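Local structure of chitinase (Chromobacterium violaceum, 4TXG) at residues D398-W403 / G437-D442; N410-D415 / G561-P566. The protein probably binds chitin and hydrolyses its glycosidic bonds as a family 18 glycoside hydrolase. One frame throughout, in Å; residues are numbered along the deposited sequence.

Both contacts fasten the long loop that leaves strand 391-395, and both lie in its largely buried part, contact 2 being the farther from the centre of the chain. Contact 1 sets the start of this loop, 398-403, against the approach to helix 441-448 by van der Waals packing, one leucine methyl on backbone and another on a histidine ring. Contact 2 joins the loop's middle, 410-415, to the hairpin turn and strand start 561-566 by a backbone hydrogen bond, a bridging water and small apolar side chains; Ala-562 there is exposed. The contacts meet directly, because Thr-441 N and Asp-442 N reach Ala-412 O and Leu-413 O, at 2.9 Å each, in probable hydrogen bonds.

Contact 1 of 2, residues D398-W403 / G437-D442; sequences DLHGAW and GYLNTD. With CS (cesium ion), chain M.
Leu-399 and Leu-439 bring the two backbones together, their CA atoms 6.4 Å apart. Segment 398-403 has no regular structure, whereas 437-442 turns sharply at Leu-439, the centre of an inverse gamma turn, before entering the helix at Thr-441. With chi1 at -64° and its chain extended, Leu-399 sends CD1 onto the backbone rather than onto the facing leucine: the methyl lies 3.6 Å from Leu-439 O and 3.8 Å from Asn-440 CA. The side chain of Leu-439 goes instead to His-400, crossing it at about a right angle, and its CD1 approaches the ring obliquely, 3.7 Å from both CE1 and NE2. NE2 of that ring is hydrogen-bonded to Asp-419, which restrains the turn of the imidazole. Asn-440 holds its own segment in shape as the N-cap: OD1 takes Trp-443 N, while ND2 gives a bent bond to Gly-437 O (2.9 Å, 141° at the hydrogen), arriving from above the carbonyl plane. Beside the contact Asp-398 turns to a cesium site: OD1 forms a salt bridge with Arg-466 and accepts Asn-410 ND2, while OD2 lies 3.6 Å from the ion that Tyr-464 OH and two waters also bind. Segment 398-403 follows strand 391-395, sixth of the eight parallel barrel strands, so this is packing of a strand-end loop in a family 18 TIM barrel against the run-in to a capped helix.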
ATOM      1  N   ASP A 398     -10.501  -0.914  -2.327  1.00  9.14           N
ATOM      2  CA  ASP A 398     -11.423  -0.500  -1.268  1.00  8.59           C
ATOM      3  C   ASP A 398     -11.528   1.019  -1.167  1.00  8.61           C
ATOM      4  O   ASP A 398     -11.674   1.568  -0.071  1.00 11.00           O
ATOM      5  CB  ASP A 398     -11.013  -1.093   0.079  1.00 12.56           C
ATOM      6  CG  ASP A 398     -11.355  -2.564   0.186  1.00 16.37           C
ATOM      7  OD1 ASP A 398     -12.072  -3.073  -0.699  1.00 15.87           O
ATOM      8  OD2 ASP A 398     -10.925  -3.207   1.163  1.00 24.27           O
ATOM      9  N   LEU A 399     -11.482   1.692  -2.316  1.00  8.63           N
ATOM     10  CA  LEU A 399     -11.683   3.139  -2.376  1.00  7.86           C
ATOM     11  C   LEU A 399     -13.163   3.478  -2.194  1.00  8.79           C
ATOM     12  O   LEU A 399     -13.509   4.570  -1.737  1.00 11.25           O
ATOM     13  CB  LEU A 399     -11.173   3.707  -3.712  1.00  9.65           C
ATOM     14  CG  LEU A 399      -9.665   3.570  -3.953  1.00 14.86           C
ATOM     15  CD1 LEU A 399      -9.284   4.028  -5.358  1.00 12.94           C
ATOM     16  CD2 LEU A 399      -8.897   4.351  -2.899  1.00 17.69           C
ATOM     17  N   HIS A 400     -14.021   2.530  -2.564  1.00  7.70           N
ATOM     18  CA  HIS A 400     -15.464   2.607  -2.339  1.00  8.04           C
ATOM     19  C   HIS A 400     -15.965   1.222  -1.932  1.00  8.78           C
ATOM     20  O   HIS A 400     -15.408   0.210  -2.349  1.00 10.97           O
ATOM     21  CB  HIS A 400     -16.205   3.091  -3.595  1.00  8.21           C
ATOM     22  CG  HIS A 400     -16.015   4.547  -3.876  1.00  9.34           C
ATOM     23  ND1 HIS A 400     -16.508   5.533  -3.051  1.00 12.51           N
ATOM     24  CD2 HIS A 400     -15.374   5.189  -4.888  1.00 11.14           C
ATOM     25  CE1 HIS A 400     -16.179   6.719  -3.532  1.00 11.54           C
ATOM     26  NE2 HIS A 400     -15.494   6.535  -4.650  1.00 10.98           N
ATOM     27  N   GLY A 401     -17.018   1.182  -1.127  1.00  7.63           N
ATOM     28  CA  GLY A 401     -17.533  -0.071  -0.596  1.00 10.85           C
ATOM     29  C   GLY A 401     -18.725   0.213   0.292  1.00  9.32           C
ATOM     30  O   GLY A 401     -19.029   1.374   0.562  1.00  7.57           O
ATOM     31  N   ALA A 402     -19.380  -0.839   0.777  1.00  8.93           N
ATOM     32  CA  ALA A 402     -20.683  -0.682   1.415  1.00  9.77           C
ATOM     33  C   ALA A 402     -20.626  -0.208   2.871  1.00 10.75           C
ATOM     34  O   ALA A 402     -21.653  -0.164   3.556  1.00 10.69           O
ATOM     35  CB  ALA A 402     -21.458  -1.985   1.318  1.00 12.40           C
ATOM     36  N   TRP A 403     -19.444   0.172   3.339  1.00 10.63           N
ATOM     37  CA  TRP A 403     -19.332   0.895   4.607  1.00 10.18           C
ATOM     38  C   TRP A 403     -19.940   2.300   4.480  1.00 11.73           C
ATOM     39  O   TRP A 403     -20.263   2.935   5.487  1.00 12.94           O
ATOM     40  CB  TRP A 403     -17.868   0.976   5.056  1.00 12.72           C
ATOM     41  CG  TRP A 403     -16.920   1.343   3.952  1.00 15.38           C
ATOM     42  CD1 TRP A 403     -16.558   2.599   3.570  1.00 19.30           C
ATOM     43  CD2 TRP A 403     -16.216   0.443   3.083  1.00 14.84           C
ATOM     44  NE1 TRP A 403     -15.673   2.540   2.522  1.00 19.23           N
ATOM     45  CE2 TRP A 403     -15.446   1.229   2.205  1.00 15.69           C
ATOM     46  CE3 TRP A 403     -16.158  -0.952   2.969  1.00 16.87           C
ATOM     47  CZ2 TRP A 403     -14.629   0.669   1.227  1.00 12.86           C
ATOM     48  CZ3 TRP A 403     -15.348  -1.505   1.990  1.00 16.12           C
ATOM     49  CH2 TRP A 403     -14.596  -0.696   1.133  1.00 13.98           C
ATOM     50  N   GLY A 437      -9.170  15.333  -8.442  1.00  9.16           N
ATOM     51  CA  GLY A 437      -9.905  14.337  -7.668  1.00 10.52           C
ATOM     52  C   GLY A 437      -8.956  13.228  -7.239  1.00  9.66           C
ATOM     53  O   GLY A 437      -8.142  12.795  -8.041  1.00  8.89           O
ATOM     54  N   TYR A 438      -9.056  12.755  -5.995  1.00  9.43           N
ATOM     55  CA  TYR A 438      -7.971  11.930  -5.447  1.00  9.47           C
ATOM     56  C   TYR A 438      -8.302  10.470  -5.135  1.00  7.92           C
ATOM     57  O   TYR A 438      -7.409   9.725  -4.737  1.00 10.64           O
ATOM     58  CB  TYR A 438      -7.415  12.578  -4.172  1.00  9.09           C
ATOM     59  CG  TYR A 438      -8.463  12.840  -3.123  1.00  8.62           C
ATOM     60  CD1 TYR A 438      -8.822  11.855  -2.208  1.00 12.48           C
ATOM     61  CD2 TYR A 438      -9.106  14.067  -3.060  1.00 12.35           C
ATOM     62  CE1 TYR A 438      -9.798  12.093  -1.255  1.00 17.63           C
ATOM     63  CE2 TYR A 438     -10.073  14.313  -2.109  1.00 15.56           C
ATOM     64  CZ  TYR A 438     -10.413  13.330  -1.213  1.00 21.13           C
ATOM     65  OH  TYR A 438     -11.383  13.588  -0.273  1.00 24.20           O
ATOM     66  N   LEU A 439      -9.555  10.048  -5.304  1.00  6.30           N
ATOM     67  CA  LEU A 439      -9.926   8.669  -4.970  1.00  8.04           C
ATOM     68  C   LEU A 439      -9.643   7.738  -6.143  1.00  7.59           C
ATOM     69  O   LEU A 439     -10.556   7.148  -6.729  1.00  8.64           O
ATOM     70  CB  LEU A 439     -11.409   8.574  -4.564  1.00  8.55           C
ATOM     71  CG  LEU A 439     -11.758   9.098  -3.169  1.00 17.24           C
ATOM     72  CD1 LEU A 439     -13.235   8.900  -2.864  1.00 13.84           C
ATOM     73  CD2 LEU A 439     -10.893   8.407  -2.115  1.00 17.03           C
ATOM     74  N   ASN A 440      -8.372   7.608  -6.491  1.00  7.26           N
ATOM     75  CA  ASN A 440      -8.005   6.778  -7.628  1.00  7.50           C
ATOM     76  C   ASN A 440      -6.545   6.366  -7.553  1.00  6.84           C
ATOM     77  O   ASN A 440      -5.743   7.003  -6.878  1.00  6.95           O
ATOM     78  CB  ASN A 440      -8.295   7.513  -8.946  1.00  7.40           C
ATOM     79  CG  ASN A 440      -7.581   8.857  -9.032  1.00  7.51           C
ATOM     80  OD1 ASN A 440      -6.436   8.928  -9.465  1.00  6.65           O
ATOM     81  ND2 ASN A 440      -8.256   9.928  -8.608  1.00  7.54           N
ATOM     82  N   THR A 441      -6.230   5.278  -8.246  1.00  5.39           N
ATOM     83  CA  THR A 441      -4.908   4.661  -8.232  1.00  6.04           C
ATOM     84  C   THR A 441      -3.820   5.619  -8.705  1.00  5.60           C
ATOM     85  O   THR A 441      -2.737   5.697  -8.110  1.00  6.21           O
ATOM     86  CB  THR A 441      -4.925   3.399  -9.121  1.00  5.19           C
ATOM     87  OG1 THR A 441      -5.928   2.506  -8.618  1.00  7.65           O
ATOM     88  CG2 THR A 441      -3.568   2.687  -9.122  1.00  7.84           C
ATOM     89  N   ASP A 442      -4.127   6.364  -9.761  1.00  5.75           N
ATOM     90  CA  ASP A 442      -3.168   7.294 -10.361  1.00  6.01           C
ATOM     91  C   ASP A 442      -2.765   8.362  -9.346  1.00  7.21           C
ATOM     92  O   ASP A 442      -1.578   8.707  -9.248  1.00  5.84           O
ATOM     93  CB  ASP A 442      -3.770   7.925 -11.627  1.00  6.98           C
ATOM     94  CG  ASP A 442      -2.827   8.887 -12.325  1.00  9.43           C
ATOM     95  OD1 ASP A 442      -2.023   8.447 -13.181  1.00  8.74           O
ATOM     96  OD2 ASP A 442      -2.909  10.102 -12.041  1.00  9.83           O
TER
HETATM   97 CS    CS M 812      -8.574  -5.851   0.789  1.00135.28          CS
HETATM   98  O   HOH W   1      -5.471  -5.551   1.883  1.00 27.16           O
HETATM   99  O   HOH W   2     -10.037  -7.229   3.004  1.00 60.23           O

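Contact 2 of 2, residues N410-D415 / G561-P566; sequences NAALYD and GALAAP
A chi1 of 177° swings CG of Leu-413 over the centre of the neighbouring Tyr-414 ring, while the backbone itself points Leu-413 CB at Ala-564 CB, 3.7 Å away. Across the contact Leu-563, with CG beside its own N (chi1 -63°), extends CD2 to the loop backbone, 3.4 Å from Tyr-414 O and 4.1 Å from Ala-412 CB. Between these two side chains runs the polar link: Leu-413 N donates to Leu-563 O at 2.8 Å, fairly straight at 152°, although the donor is tilted from the carbonyl plane. The same oxygen makes only a weak CA-H...O contact with Ala-412 CA. Ala-562 O packs 3.3 Å from Tyr-414 CB and lies in plane at the ring's edge; its hydrogen-bond donor is a water that donates equally to Asp-415 O, 2.7 Å from each. The carboxylate of Asp-415 turns elsewhere, to Tyr-428 OH and Gly-417 N. On the turn side, Asn-560 OD1 takes Leu-563 N and Gln-587 holds Gly-561 O, while Trp-591 of helix 582-594 packs on Leu-413. Ala-564 has a left-handed backbone conformation and, with Ala-565, faces Asn-560 in a G1 beta bulge. This is the bulged turn of an antiparallel beta hairpin, joining strands 556-560 and 565-570 in the small sheet inserted between the seventh and eighth strands of the barrel, here docked on the loop that follows the sixth.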
ATOM      1  N   ASN A 410     -14.361  -0.026  -6.918  1.00  8.03           N
ATOM      2  CA  ASN A 410     -13.508  -0.375  -5.799  1.00  8.66           C
ATOM      3  C   ASN A 410     -12.078   0.164  -5.972  1.00 13.24           C
ATOM      4  O   ASN A 410     -11.396   0.490  -4.999  1.00  9.48           O
ATOM      5  CB  ASN A 410     -13.501  -1.899  -5.649  1.00  8.24           C
ATOM      6  CG  ASN A 410     -12.717  -2.352  -4.450  1.00 14.87           C
ATOM      7  OD1 ASN A 410     -11.616  -2.868  -4.572  1.00 27.22           O
ATOM      8  ND2 ASN A 410     -13.270  -2.128  -3.275  1.00 15.63           N
ATOM      9  N   ALA A 411     -11.645   0.301  -7.223  1.00  8.40           N
ATOM     10  CA  ALA A 411     -10.242   0.573  -7.508  1.00  7.20           C
ATOM     11  C   ALA A 411     -10.063   1.361  -8.806  1.00  6.75           C
ATOM     12  O   ALA A 411      -9.299   0.955  -9.674  1.00  8.96           O
ATOM     13  CB  ALA A 411      -9.472  -0.739  -7.581  1.00  9.56           C
ATOM     14  N   ALA A 412     -10.779   2.473  -8.947  1.00  6.00           N
ATOM     15  CA  ALA A 412     -10.643   3.284 -10.160  1.00  6.11           C
ATOM     16  C   ALA A 412      -9.181   3.631 -10.452  1.00  7.35           C
ATOM     17  O   ALA A 412      -8.436   4.001  -9.549  1.00  8.08           O
ATOM     18  CB  ALA A 412     -11.468   4.570 -10.034  1.00  6.54           C
ATOM     19  N   LEU A 413      -8.768   3.514 -11.711  1.00  6.24           N
ATOM     20  CA  LEU A 413      -7.424   3.960 -12.092  1.00  6.26           C
ATOM     21  C   LEU A 413      -7.317   5.487 -12.063  1.00  8.14           C
ATOM     22  O   LEU A 413      -6.332   6.043 -11.574  1.00  7.31           O
ATOM     23  CB  LEU A 413      -7.062   3.456 -13.490  1.00  8.00           C
ATOM     24  CG  LEU A 413      -5.709   3.904 -14.049  1.00  8.13           C
ATOM     25  CD1 LEU A 413      -4.574   3.477 -13.129  1.00  8.81           C
ATOM     26  CD2 LEU A 413      -5.502   3.345 -15.451  1.00  9.61           C
ATOM     27  N   TYR A 414      -8.333   6.145 -12.616  1.00  8.39           N
ATOM     28  CA  TYR A 414      -8.358   7.601 -12.769  1.00  6.51           C
ATOM     29  C   TYR A 414      -9.576   8.255 -12.131  1.00 10.17           C
ATOM     30  O   TYR A 414     -10.589   7.609 -11.893  1.00  9.52           O
ATOM     31  CB  TYR A 414      -8.393   7.987 -14.248  1.00  7.46           C
ATOM     32  CG  TYR A 414      -7.194   7.643 -15.093  1.00  7.52           C
ATOM     33  CD1 TYR A 414      -5.898   7.852 -14.636  1.00  6.90           C
ATOM     34  CD2 TYR A 414      -7.368   7.173 -16.394  1.00  9.71           C
ATOM     35  CE1 TYR A 414      -4.807   7.569 -15.437  1.00  7.15           C
ATOM     36  CE2 TYR A 414      -6.290   6.882 -17.201  1.00  7.84           C
ATOM     37  CZ  TYR A 414      -5.013   7.089 -16.720  1.00  7.67           C
ATOM     38  OH  TYR A 414      -3.943   6.808 -17.534  1.00  7.65           O
ATOM     39  N   ASP A 415      -9.478   9.561 -11.918  1.00  6.57           N
ATOM     40  CA  ASP A 415     -10.638  10.400 -11.641  1.00  6.68           C
ATOM     41  C   ASP A 415     -11.412  10.655 -12.950  1.00 10.26           C
ATOM     42  O   ASP A 415     -10.789  10.785 -14.009  1.00 10.16           O
ATOM     43  CB  ASP A 415     -10.184  11.719 -11.028  1.00  8.15           C
ATOM     44  CG  ASP A 415     -11.348  12.581 -10.583  1.00  9.30           C
ATOM     45  OD1 ASP A 415     -11.900  12.308  -9.496  1.00 13.37           O
ATOM     46  OD2 ASP A 415     -11.712  13.508 -11.330  1.00 10.71           O
ATOM     47  N   GLY A 561     -14.110   3.222 -19.410  1.00 12.46           N
ATOM     48  CA  GLY A 561     -12.697   3.377 -19.735  1.00 14.74           C
ATOM     49  C   GLY A 561     -12.036   4.592 -19.098  1.00 13.39           C
ATOM     50  O   GLY A 561     -10.816   4.626 -18.933  1.00 14.43           O
ATOM     51  N   ALA A 562     -12.834   5.597 -18.749  1.00  8.47           N
ATOM     52  CA  ALA A 562     -12.299   6.767 -18.056  1.00  9.27           C
ATOM     53  C   ALA A 562     -11.836   6.382 -16.658  1.00 10.05           C
ATOM     54  O   ALA A 562     -10.904   6.967 -16.109  1.00 10.32           O
ATOM     55  CB  ALA A 562     -13.353   7.883 -17.998  1.00  8.72           C
ATOM     56  N   LEU A 563     -12.487   5.372 -16.087  1.00  8.54           N
ATOM     57  CA  LEU A 563     -12.170   4.905 -14.742  1.00  7.90           C
ATOM     58  C   LEU A 563     -11.316   3.637 -14.740  1.00 11.55           C
ATOM     59  O   LEU A 563     -10.778   3.255 -13.707  1.00 12.58           O
ATOM     60  CB  LEU A 563     -13.465   4.631 -13.968  1.00  7.98           C
ATOM     61  CG  LEU A 563     -14.387   5.827 -13.724  1.00  8.62           C
ATOM     62  CD1 LEU A 563     -15.784   5.381 -13.281  1.00 11.65           C
ATOM     63  CD2 LEU A 563     -13.744   6.738 -12.688  1.00 11.38           C
ATOM     64  N   ALA A 564     -11.206   3.000 -15.904  1.00 11.04           N
ATOM     65  CA  ALA A 564     -10.684   1.635 -16.037  1.00  8.40           C
ATOM     66  C   ALA A 564     -11.383   0.695 -15.053  1.00  8.32           C
ATOM     67  O   ALA A 564     -10.737  -0.050 -14.315  1.00  8.66           O
ATOM     68  CB  ALA A 564      -9.162   1.597 -15.842  1.00  7.93           C
ATOM     69  N   ALA A 565     -12.708   0.730 -15.065  1.00  9.45           N
ATOM     70  CA  ALA A 565     -13.504   0.009 -14.074  1.00 10.77           C
ATOM     71  C   ALA A 565     -14.635  -0.803 -14.705  1.00  9.42           C
ATOM     72  O   ALA A 565     -15.484  -0.256 -15.400  1.00  9.57           O
ATOM     73  CB  ALA A 565     -14.070   0.982 -13.063  1.00  9.66           C
ATOM     74  N   PRO A 566     -14.632  -2.124 -14.475  1.00  9.61           N
ATOM     75  CA  PRO A 566     -15.782  -2.956 -14.823  1.00  7.67           C
ATOM     76  C   PRO A 566     -16.703  -3.130 -13.622  1.00  7.92           C
ATOM     77  O   PRO A 566     -16.264  -3.016 -12.476  1.00  9.96           O
ATOM     78  CB  PRO A 566     -15.142  -4.294 -15.218  1.00  7.73           C
ATOM     79  CG  PRO A 566     -13.868  -4.364 -14.375  1.00  7.25           C
ATOM     80  CD  PRO A 566     -13.496  -2.925 -13.984  1.00  9.67           C
TER
HETATM   81  O   HOH W   3     -10.492   9.651 -16.463  1.00 14.36           O